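Local coordinates for protein mediator of RNA polymerase II transcription subunit 18 (Schizosaccharomyces pombe, PDB 3C0T) that serves as a subunit of the Mediator complex, a coactivator that conveys signals from gene-specific regulatory proteins to the basal RNA polymerase II transcription machinery, at residues Tyr124-Leu129 with Arg139-Leu144; Leu33-Val38 with Arg150-Pro155; Leu58-Glu63 with Lys74-Ser79. All blocks are in the same frame, centred on the assembly; numbering follows the deposited sequence.

Interaction 1: Tyr124-Leu129 with Arg139-Leu144; sequences YIIQGL and RIYQTL
Ile126 meets the Tyr141 ring at a slant: its CG2 and CD1 both come up to the CD2 side of the ring, with CG2 3.7 Å from Tyr141 CD2. The same isoleucine sets CG1 at the edge of the Tyr124 ring, in its plane, while Trp36 of the adjoining strand lies nearly parallel to that ring. With chi2 at -55°, CD1 of Ile126 turns toward strand 136-146 and lies 3.7 Å from Thr143 CB. Cutting Ile126 back to an alanine removes both methyls, and the packing between the two tyrosines would probably be lost, with Thr143 deprived of its partner. The backbones form an antiparallel hairpin held by six hydrogen bonds, among them Gln127 N to Gln142 O (3.0 Å). Gly128 suits its place opposite Tyr141, since their CA atoms are 3.9 Å apart and a side-chain carbon there would run into Ile140 O. On the opposite face, Leu144 CD2 packs 3.5 Å from Gln127 CB, and the side chains of Gln127 and Gln142 run side by side, their amide planes 50° apart. Arg139 makes salt bridges to Glu34 and Glu130. The hairpin thus offers a largely apolar face, where Tyr124, Ile126, Tyr141 and Thr143 receive apolar side chains of another protein chain.

Interaction 2: Leu33-Val38 with Arg150-Pro155; sequences LEFWVV and RSIKPP
Phe35 presses its outer rim against the backbone of Arg150 and Ser151 and the CG2 methyl of Ile152, and this is the tightly packed part of the contact. Ring atom CE1 points at Ser151 O from 3.3 Å, with the oxygen near the ring plane, an approach in which the slightly positive aromatic edge meets a carbonyl. CZ sits 3.6 Å from Arg150 CA, and CD1 reaches Ile152 CG2 at 3.9 Å. With CG anti to the backbone N (chi1 -160°), the ring projects from strand 27-41 far enough to touch three successive residues of the loop. A flat, wholly apolar residue suits this site, where Trp72 also meets the ring. Beside it, Val37 CG1 covers one face of the Arg150 guanidinium, 3.7 Å from Arg150 NE, toward the rim of the group. Arg150 bends at chi2 and chi3, which folds its chain back toward the strand, and its guanidinium stands 70° from the Phe35 ring; its NE is paired with Glu123. Lys153, Pro154 and Pro155 form the loose, solvent side and do not touch the strand. An ST turn, Lys153 N to Ser151 OG at 3.2 Å, leads the chain out to them from the buried Ser151; Lys153 NZ adds a weak bond to the same hydroxyl, and a cis peptide precedes Pro155. The two segments share no hydrogen bond of their own. Hydrophobic packing and an edge-on carbonyl therefore hold the loop against the barrel wall, while Arg150 finds polar partners elsewhere: Glu123 for the side chain and Trp72 NE1 for the carbonyl oxygen.

Interaction 3: Leu58-Glu63 with Lys74-Ser79; sequences LCSNIE and KNTQWS
Cys59 and Ser79 form an antiparallel hydrogen-bonded pair, Cys59 N to Ser79 O and Ser79 N to Cys59 O both being 2.8 Å, with the first donor in the carbonyl plane. This joins strands 56-61 and 78-83, neighbours in the curled antiparallel sheet that closes into the barrel of this protein. The pairing is flanked by CA-H...O contacts, one of them from Leu58 CA to Ser79 O at 3.3 Å. Beyond this pair the two chains part toward the connecting loop; the indole of Trp78 lies on the face of the sheet that also carries Ser60. Its CG lies beside the backbone N (chi1 -68°), which swings the ring over strand 56-61, where Leu58 CB comes within 3.5 Å of Trp78 CE3. A broad, flat side chain suits this spot because it can cover two residues of the facing strand at once, while its NE1 is satisfied by the carbonyl oxygen of Ser73. Thr76 is likewise tied back, its OG1 bonded to Trp72 O. Ser60 is small enough to lie beneath the indole, although the placing of its hydroxyl is doubtful. Its CB makes a CH-pi contact, 3.6 Å from the centroid of the six-membered ring of Trp78 and only 12° off the ring normal.

Going from the N terminus, after strand 2-10 and helix 15-25, strand 27-41 is the first to enter a contact and supplies 33-38, which opens interaction 2; its partner, 150-155, arrives only after more than a hundred residues. Within that long loop, interaction 3 closes a short one between 58-63 and 74-79. Interaction 1 then closes the tight hairpin of 124-129 and 139-144. These two follow one another in series, both lie inside the span of interaction 2, and none of the three cross. Strand 27-41 is the common element: it is flanked in the sheet by strands 56-61 and 118-133, so interactions 1 and 3 each touch interaction 2 through backbone hydrogen bonds but do not touch each other.

Interaction 1: Tyr124-Leu129 with Arg139-Leu144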
loop_
_atom_site.group_PDB
_atom_site.type_symbol
_atom_site.label_atom_id
_atom_site.label_comp_id
_atom_site.label_asym_id
_atom_site.label_seq_id
_atom_site.Cartn_x
_atom_site.Cartn_y
_atom_site.Cartn_z
ATOM N N TYR A 124 10.375 -2.739 -2.047
ATOM C CA TYR A 124 10.006 -3.231 -0.731
ATOM C C TYR A 124 8.961 -4.322 -0.860
ATOM O O TYR A 124 8.450 -4.602 -1.951
ATOM C CB TYR A 124 9.478 -2.098 0.174
ATOM C CG TYR A 124 8.368 -1.279 -0.434
ATOM C CD1 TYR A 124 8.653 -0.223 -1.291
ATOM C CD2 TYR A 124 7.026 -1.586 -0.181
ATOM C CE1 TYR A 124 7.636 0.511 -1.891
ATOM C CE2 TYR A 124 5.995 -0.858 -0.770
ATOM C CZ TYR A 124 6.309 0.192 -1.627
ATOM O OH TYR A 124 5.304 0.929 -2.212
ATOM N N ILE A 125 8.655 -4.939 0.269
ATOM C CA ILE A 125 7.694 -6.018 0.318
ATOM C C ILE A 125 6.564 -5.663 1.277
ATOM O O ILE A 125 6.797 -5.052 2.321
ATOM C CB ILE A 125 8.393 -7.318 0.776
ATOM C CG1 ILE A 125 9.262 -7.852 -0.366
ATOM C CG2 ILE A 125 7.363 -8.349 1.240
ATOM C CD1 ILE A 125 10.113 -9.054 0.007
ATOM N N ILE A 126 5.337 -6.011 0.899
ATOM C CA ILE A 126 4.183 -5.753 1.751
ATOM C C ILE A 126 3.651 -7.088 2.253
ATOM O O ILE A 126 3.357 -8.003 1.468
ATOM C CB ILE A 126 3.028 -5.021 1.016
ATOM C CG1 ILE A 126 3.462 -3.609 0.595
ATOM C CG2 ILE A 126 1.819 -4.911 1.943
ATOM C CD1 ILE A 126 3.972 -2.748 1.740
ATOM N N GLN A 127 3.545 -7.179 3.574
ATOM C CA GLN A 127 3.055 -8.355 4.265
ATOM C C GLN A 127 1.820 -7.933 5.058
ATOM O O GLN A 127 1.883 -6.968 5.827
ATOM C CB GLN A 127 4.124 -8.849 5.242
ATOM C CG GLN A 127 3.648 -9.913 6.227
ATOM C CD GLN A 127 4.542 -10.004 7.465
ATOM O OE1 GLN A 127 4.902 -11.092 7.896
ATOM N NE2 GLN A 127 4.893 -8.859 8.039
ATOM N N GLY A 128 0.709 -8.645 4.897
ATOM C CA GLY A 128 -0.471 -8.273 5.651
ATOM C C GLY A 128 -1.717 -9.077 5.357
ATOM O O GLY A 128 -1.672 -10.109 4.673
ATOM N N LEU A 129 -2.836 -8.585 5.887
ATOM C CA LEU A 129 -4.136 -9.213 5.722
ATOM C C LEU A 129 -5.101 -8.218 5.102
ATOM O O LEU A 129 -4.985 -7.006 5.302
ATOM C CB LEU A 129 -4.683 -9.671 7.082
ATOM C CG LEU A 129 -3.984 -10.872 7.723
ATOM C CD1 LEU A 129 -4.455 -11.060 9.170
ATOM C CD2 LEU A 129 -4.274 -12.110 6.889
ATOM N N ARG A 139 -6.980 -3.067 4.729
ATOM C CA ARG A 139 -5.736 -3.809 4.737
ATOM C C ARG A 139 -4.889 -3.433 5.956
ATOM O O ARG A 139 -4.750 -2.252 6.286
ATOM C CB ARG A 139 -4.984 -3.502 3.431
ATOM C CG ARG A 139 -3.565 -4.015 3.366
ATOM C CD ARG A 139 -2.845 -3.547 2.098
ATOM N NE ARG A 139 -3.361 -4.177 0.885
ATOM C CZ ARG A 139 -2.628 -4.388 -0.205
ATOM N NH1 ARG A 139 -1.355 -4.015 -0.231
ATOM N NH2 ARG A 139 -3.156 -5.003 -1.259
ATOM N N ILE A 140 -4.364 -4.440 6.650
ATOM C CA ILE A 140 -3.494 -4.201 7.796
ATOM C C ILE A 140 -2.182 -4.846 7.358
ATOM O O ILE A 140 -2.124 -6.046 7.085
ATOM C CB ILE A 140 -4.061 -4.829 9.103
ATOM C CG1 ILE A 140 -3.144 -4.488 10.281
ATOM C CG2 ILE A 140 -4.250 -6.323 8.951
ATOM C CD1 ILE A 140 -3.771 -4.779 11.639
ATOM N N TYR A 141 -1.129 -4.043 7.266
ATOM C CA TYR A 141 0.136 -4.564 6.764
ATOM C C TYR A 141 1.395 -3.984 7.368
ATOM O O TYR A 141 1.372 -3.012 8.118
ATOM C CB TYR A 141 0.216 -4.339 5.252
ATOM C CG TYR A 141 0.357 -2.878 4.866
ATOM C CD1 TYR A 141 -0.758 -2.037 4.789
ATOM C CD2 TYR A 141 1.609 -2.328 4.580
ATOM C CE1 TYR A 141 -0.631 -0.693 4.437
ATOM C CE2 TYR A 141 1.748 -0.980 4.228
ATOM C CZ TYR A 141 0.624 -0.169 4.158
ATOM O OH TYR A 141 0.754 1.165 3.800
ATOM N N GLN A 142 2.510 -4.589 6.981
ATOM C CA GLN A 142 3.821 -4.175 7.433
ATOM C C GLN A 142 4.677 -4.077 6.179
ATOM O O GLN A 142 4.532 -4.897 5.269
ATOM C CB GLN A 142 4.381 -5.230 8.381
ATOM C CG GLN A 142 5.343 -4.675 9.405
ATOM C CD GLN A 142 5.472 -5.585 10.596
ATOM O OE1 GLN A 142 5.954 -6.722 10.481
ATOM N NE2 GLN A 142 5.024 -5.103 11.755
ATOM N N THR A 143 5.541 -3.073 6.091
ATOM C CA THR A 143 6.376 -2.992 4.906
ATOM C C THR A 143 7.764 -3.521 5.259
ATOM O O THR A 143 8.407 -3.077 6.217
ATOM C CB THR A 143 6.395 -1.553 4.293
ATOM O OG1 THR A 143 7.640 -0.916 4.557
ATOM C CG2 THR A 143 5.265 -0.731 4.837
ATOM N N LEU A 144 8.183 -4.525 4.495
ATOM C CA LEU A 144 9.451 -5.203 4.705
ATOM C C LEU A 144 10.515 -4.906 3.659
ATOM O O LEU A 144 10.246 -4.270 2.644
ATOM C CB LEU A 144 9.194 -6.710 4.777
ATOM C CG LEU A 144 8.703 -7.333 6.098
ATOM C CD1 LEU A 144 8.276 -6.273 7.107
ATOM C CD2 LEU A 144 7.564 -8.298 5.795
#

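Interaction 2: Leu33-Val38 with Arg150-Pro155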
loop_
_atom_site.group_PDB
_atom_site.type_symbol
_atom_site.label_atom_id
_atom_site.label_comp_id
_atom_site.label_asym_id
_atom_site.label_seq_id
_atom_site.Cartn_x
_atom_site.Cartn_y
_atom_site.Cartn_z
ATOM N N LEU A 33 0.862 -10.623 0.180
ATOM C CA LEU A 33 2.321 -10.684 0.128
ATOM C C LEU A 33 2.687 -10.176 -1.264
ATOM O O LEU A 33 2.571 -10.907 -2.248
ATOM C CB LEU A 33 2.850 -12.102 0.338
ATOM C CG LEU A 33 4.367 -12.085 0.588
ATOM C CD1 LEU A 33 4.648 -11.424 1.937
ATOM C CD2 LEU A 33 4.929 -13.501 0.575
ATOM N N GLU A 34 3.113 -8.916 -1.336
ATOM C CA GLU A 34 3.455 -8.285 -2.611
ATOM C C GLU A 34 4.885 -7.759 -2.680
ATOM O O GLU A 34 5.449 -7.321 -1.673
ATOM C CB GLU A 34 2.502 -7.108 -2.881
ATOM C CG GLU A 34 1.027 -7.427 -2.676
ATOM C CD GLU A 34 0.142 -6.185 -2.633
ATOM O OE1 GLU A 34 0.594 -5.122 -2.141
ATOM O OE2 GLU A 34 -1.025 -6.280 -3.068
ATOM N N PHE A 35 5.463 -7.802 -3.874
ATOM C CA PHE A 35 6.804 -7.277 -4.083
ATOM C C PHE A 35 6.609 -6.012 -4.922
ATOM O O PHE A 35 6.020 -6.062 -6.008
ATOM C CB PHE A 35 7.677 -8.275 -4.846
ATOM C CG PHE A 35 9.150 -8.031 -4.684
ATOM C CD1 PHE A 35 9.917 -8.833 -3.839
ATOM C CD2 PHE A 35 9.766 -6.975 -5.342
ATOM C CE1 PHE A 35 11.283 -8.581 -3.651
ATOM C CE2 PHE A 35 11.134 -6.712 -5.160
ATOM C CZ PHE A 35 11.890 -7.519 -4.311
ATOM N N TRP A 36 7.081 -4.882 -4.406
ATOM C CA TRP A 36 6.955 -3.608 -5.101
ATOM C C TRP A 36 8.310 -3.068 -5.509
ATOM O O TRP A 36 9.241 -3.052 -4.702
ATOM C CB TRP A 36 6.300 -2.549 -4.203
ATOM C CG TRP A 36 4.849 -2.746 -3.934
ATOM C CD1 TRP A 36 4.293 -3.582 -3.009
ATOM C CD2 TRP A 36 3.755 -2.091 -4.595
ATOM N NE1 TRP A 36 2.929 -3.486 -3.051
ATOM C CE2 TRP A 36 2.568 -2.578 -4.011
ATOM C CE3 TRP A 36 3.665 -1.139 -5.621
ATOM C CZ2 TRP A 36 1.295 -2.146 -4.414
ATOM C CZ3 TRP A 36 2.397 -0.708 -6.029
ATOM C CH2 TRP A 36 1.228 -1.212 -5.420
ATOM N N VAL A 37 8.416 -2.625 -6.758
ATOM C CA VAL A 37 9.650 -2.014 -7.245
ATOM C C VAL A 37 9.195 -0.687 -7.857
ATOM O O VAL A 37 8.250 -0.642 -8.652
ATOM C CB VAL A 37 10.382 -2.894 -8.310
ATOM C CG1 VAL A 37 10.325 -4.350 -7.900
ATOM C CG2 VAL A 37 9.767 -2.704 -9.677
ATOM N N VAL A 38 9.846 0.396 -7.459
ATOM C CA VAL A 38 9.478 1.712 -7.949
ATOM C C VAL A 38 10.528 2.286 -8.893
ATOM O O VAL A 38 11.724 2.175 -8.637
ATOM C CB VAL A 38 9.261 2.669 -6.756
ATOM C CG1 VAL A 38 8.813 4.036 -7.245
ATOM C CG2 VAL A 38 8.234 2.074 -5.800
ATOM N N ARG A 150 15.683 -7.722 -5.167
ATOM C CA ARG A 150 14.837 -8.464 -6.102
ATOM C C ARG A 150 14.717 -9.943 -5.748
ATOM O O ARG A 150 14.476 -10.787 -6.619
ATOM C CB ARG A 150 15.358 -8.305 -7.537
ATOM C CG ARG A 150 14.278 -8.394 -8.634
ATOM C CD ARG A 150 13.129 -7.397 -8.406
ATOM N NE ARG A 150 13.630 -6.056 -8.118
ATOM C CZ ARG A 150 14.104 -5.213 -9.029
ATOM N NH1 ARG A 150 14.139 -5.559 -10.310
ATOM N NH2 ARG A 150 14.558 -4.027 -8.654
ATOM N N SER A 151 14.868 -10.254 -4.463
ATOM C CA SER A 151 14.770 -11.631 -3.990
ATOM C C SER A 151 13.489 -11.871 -3.192
ATOM O O SER A 151 13.103 -11.060 -2.354
ATOM C CB SER A 151 15.984 -11.978 -3.122
ATOM O OG SER A 151 15.858 -13.274 -2.558
ATOM N N ILE A 152 12.830 -12.992 -3.460
ATOM C CA ILE A 152 11.609 -13.346 -2.752
ATOM C C ILE A 152 11.906 -14.470 -1.763
ATOM O O ILE A 152 10.992 -15.050 -1.171
ATOM C CB ILE A 152 10.512 -13.813 -3.720
ATOM C CG1 ILE A 152 11.014 -14.999 -4.544
ATOM C CG2 ILE A 152 10.096 -12.664 -4.617
ATOM C CD1 ILE A 152 9.975 -15.582 -5.479
ATOM N N LYS A 153 13.186 -14.782 -1.588
ATOM C CA LYS A 153 13.575 -15.831 -0.654
ATOM C C LYS A 153 13.703 -15.251 0.751
ATOM O O LYS A 153 14.457 -14.296 0.976
ATOM C CB LYS A 153 14.913 -16.472 -1.064
ATOM C CG LYS A 153 14.891 -17.157 -2.426
ATOM C CD LYS A 153 16.126 -18.026 -2.662
ATOM C CE LYS A 153 17.424 -17.238 -2.506
ATOM N NZ LYS A 153 17.493 -16.062 -3.424
ATOM N N PRO A 154 12.944 -15.800 1.710
ATOM C CA PRO A 154 13.025 -15.297 3.082
ATOM C C PRO A 154 14.470 -15.363 3.586
ATOM O O PRO A 154 15.302 -16.097 3.037
ATOM C CB PRO A 154 12.081 -16.226 3.839
ATOM C CG PRO A 154 10.992 -16.456 2.824
ATOM C CD PRO A 154 11.799 -16.720 1.557
ATOM N N PRO A 155 14.780 -14.614 4.652
ATOM C CA PRO A 155 13.843 -13.742 5.369
ATOM C C PRO A 155 13.648 -12.346 4.775
ATOM O O PRO A 155 14.433 -11.897 3.936
ATOM C CB PRO A 155 14.468 -13.663 6.750
ATOM C CG PRO A 155 15.945 -13.573 6.395
ATOM C CD PRO A 155 16.094 -14.640 5.319
#

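Interaction 3: Leu58-Glu63 with Lys74-Ser79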
loop_
_atom_site.group_PDB
_atom_site.type_symbol
_atom_site.label_atom_id
_atom_site.label_comp_id
_atom_site.label_asym_id
_atom_site.label_seq_id
_atom_site.Cartn_x
_atom_site.Cartn_y
_atom_site.Cartn_z
ATOM N N LEU A 58 5.576 -0.763 -9.566
ATOM C CA LEU A 58 5.242 -2.102 -10.024
ATOM C C LEU A 58 4.968 -3.059 -8.882
ATOM O O LEU A 58 5.750 -3.165 -7.937
ATOM C CB LEU A 58 6.372 -2.648 -10.899
ATOM C CG LEU A 58 6.494 -2.168 -12.358
ATOM C CD1 LEU A 58 5.784 -0.862 -12.579
ATOM C CD2 LEU A 58 7.974 -2.025 -12.693
ATOM N N CYS A 59 3.848 -3.764 -8.979
ATOM C CA CYS A 59 3.471 -4.700 -7.941
ATOM C C CYS A 59 3.277 -6.108 -8.467
ATOM O O CYS A 59 2.551 -6.336 -9.434
ATOM C CB CYS A 59 2.188 -4.244 -7.249
ATOM S SG CYS A 59 1.619 -5.414 -5.994
ATOM N N SER A 60 3.946 -7.049 -7.817
ATOM C CA SER A 60 3.837 -8.446 -8.178
ATOM C C SER A 60 3.341 -9.209 -6.961
ATOM O O SER A 60 3.847 -9.026 -5.850
ATOM C CB SER A 60 5.195 -8.997 -8.601
ATOM O OG SER A 60 5.146 -10.408 -8.668
ATOM N N ASN A 61 2.337 -10.051 -7.163
ATOM C CA ASN A 61 1.814 -10.857 -6.073
ATOM C C ASN A 61 2.748 -12.059 -5.917
ATOM O O ASN A 61 2.700 -12.998 -6.708
ATOM C CB ASN A 61 0.390 -11.316 -6.397
ATOM C CG ASN A 61 -0.214 -12.172 -5.301
ATOM O OD1 ASN A 61 -1.386 -12.549 -5.366
ATOM N ND2 ASN A 61 0.582 -12.486 -4.286
ATOM N N ILE A 62 3.614 -12.026 -4.912
ATOM C CA ILE A 62 4.544 -13.130 -4.717
ATOM C C ILE A 62 3.940 -14.262 -3.913
ATOM O O ILE A 62 4.572 -15.292 -3.699
ATOM C CB ILE A 62 5.864 -12.661 -4.066
ATOM C CG1 ILE A 62 5.586 -11.802 -2.838
ATOM C CG2 ILE A 62 6.679 -11.887 -5.088
ATOM C CD1 ILE A 62 6.843 -11.281 -2.169
ATOM N N GLU A 63 2.701 -14.068 -3.480
ATOM C CA GLU A 63 1.985 -15.086 -2.722
ATOM C C GLU A 63 1.803 -16.301 -3.632
ATOM O O GLU A 63 1.600 -17.421 -3.160
ATOM C CB GLU A 63 0.627 -14.529 -2.279
ATOM C CG GLU A 63 -0.378 -15.549 -1.772
ATOM C CD GLU A 63 0.112 -16.325 -0.568
ATOM O OE1 GLU A 63 -0.712 -17.036 0.045
ATOM O OE2 GLU A 63 1.314 -16.237 -0.237
ATOM N N LYS A 74 10.479 -12.746 -14.046
ATOM C CA LYS A 74 10.182 -12.913 -15.468
ATOM C C LYS A 74 8.947 -13.789 -15.664
ATOM O O LYS A 74 8.290 -13.737 -16.704
ATOM C CB LYS A 74 11.374 -13.527 -16.206
ATOM C CG LYS A 74 12.421 -12.515 -16.653
ATOM C CD LYS A 74 13.343 -13.116 -17.709
ATOM C CE LYS A 74 14.212 -12.048 -18.367
ATOM N NZ LYS A 74 15.036 -12.597 -19.483
ATOM N N ASN A 75 8.638 -14.591 -14.651
ATOM C CA ASN A 75 7.476 -15.473 -14.687
ATOM C C ASN A 75 6.295 -14.885 -13.915
ATOM O O ASN A 75 5.489 -15.632 -13.355
ATOM C CB ASN A 75 7.827 -16.839 -14.090
ATOM C CG ASN A 75 8.652 -17.691 -15.031
ATOM O OD1 ASN A 75 9.739 -17.296 -15.453
ATOM N ND2 ASN A 75 8.136 -18.869 -15.368
ATOM N N THR A 76 6.187 -13.556 -13.885
ATOM C CA THR A 76 5.092 -12.918 -13.156
ATOM C C THR A 76 4.348 -11.859 -13.943
ATOM O O THR A 76 4.823 -11.342 -14.959
ATOM C CB THR A 76 5.569 -12.205 -11.864
ATOM O OG1 THR A 76 6.536 -13.011 -11.186
ATOM C CG2 THR A 76 4.383 -11.963 -10.928
ATOM N N GLN A 77 3.167 -11.544 -13.435
ATOM C CA GLN A 77 2.329 -10.516 -14.006
ATOM C C GLN A 77 2.536 -9.347 -13.052
ATOM O O GLN A 77 2.492 -9.518 -11.832
ATOM C CB GLN A 77 0.866 -10.962 -13.998
ATOM C CG GLN A 77 -0.079 -9.997 -14.696
ATOM C CD GLN A 77 -1.475 -10.565 -14.869
ATOM O OE1 GLN A 77 -2.326 -9.956 -15.516
ATOM N NE2 GLN A 77 -1.717 -11.738 -14.288
ATOM N N TRP A 78 2.797 -8.170 -13.602
ATOM C CA TRP A 78 3.004 -6.992 -12.779
ATOM C C TRP A 78 1.887 -5.999 -12.971
ATOM O O TRP A 78 1.411 -5.798 -14.081
ATOM C CB TRP A 78 4.306 -6.278 -13.146
ATOM C CG TRP A 78 5.554 -7.013 -12.818
ATOM C CD1 TRP A 78 6.185 -7.946 -13.587
ATOM C CD2 TRP A 78 6.341 -6.867 -11.634
ATOM N NE1 TRP A 78 7.323 -8.388 -12.956
ATOM C CE2 TRP A 78 7.443 -7.739 -11.755
ATOM C CE3 TRP A 78 6.225 -6.077 -10.482
ATOM C CZ2 TRP A 78 8.425 -7.849 -10.762
ATOM C CZ3 TRP A 78 7.197 -6.187 -9.497
ATOM C CH2 TRP A 78 8.285 -7.066 -9.646
ATOM N N SER A 79 1.455 -5.387 -11.881
ATOM C CA SER A 79 0.450 -4.350 -11.972
ATOM C C SER A 79 1.309 -3.096 -11.925
ATOM O O SER A 79 2.265 -3.010 -11.148
ATOM C CB SER A 79 -0.507 -4.404 -10.791
ATOM O OG SER A 79 -1.461 -5.432 -10.979
#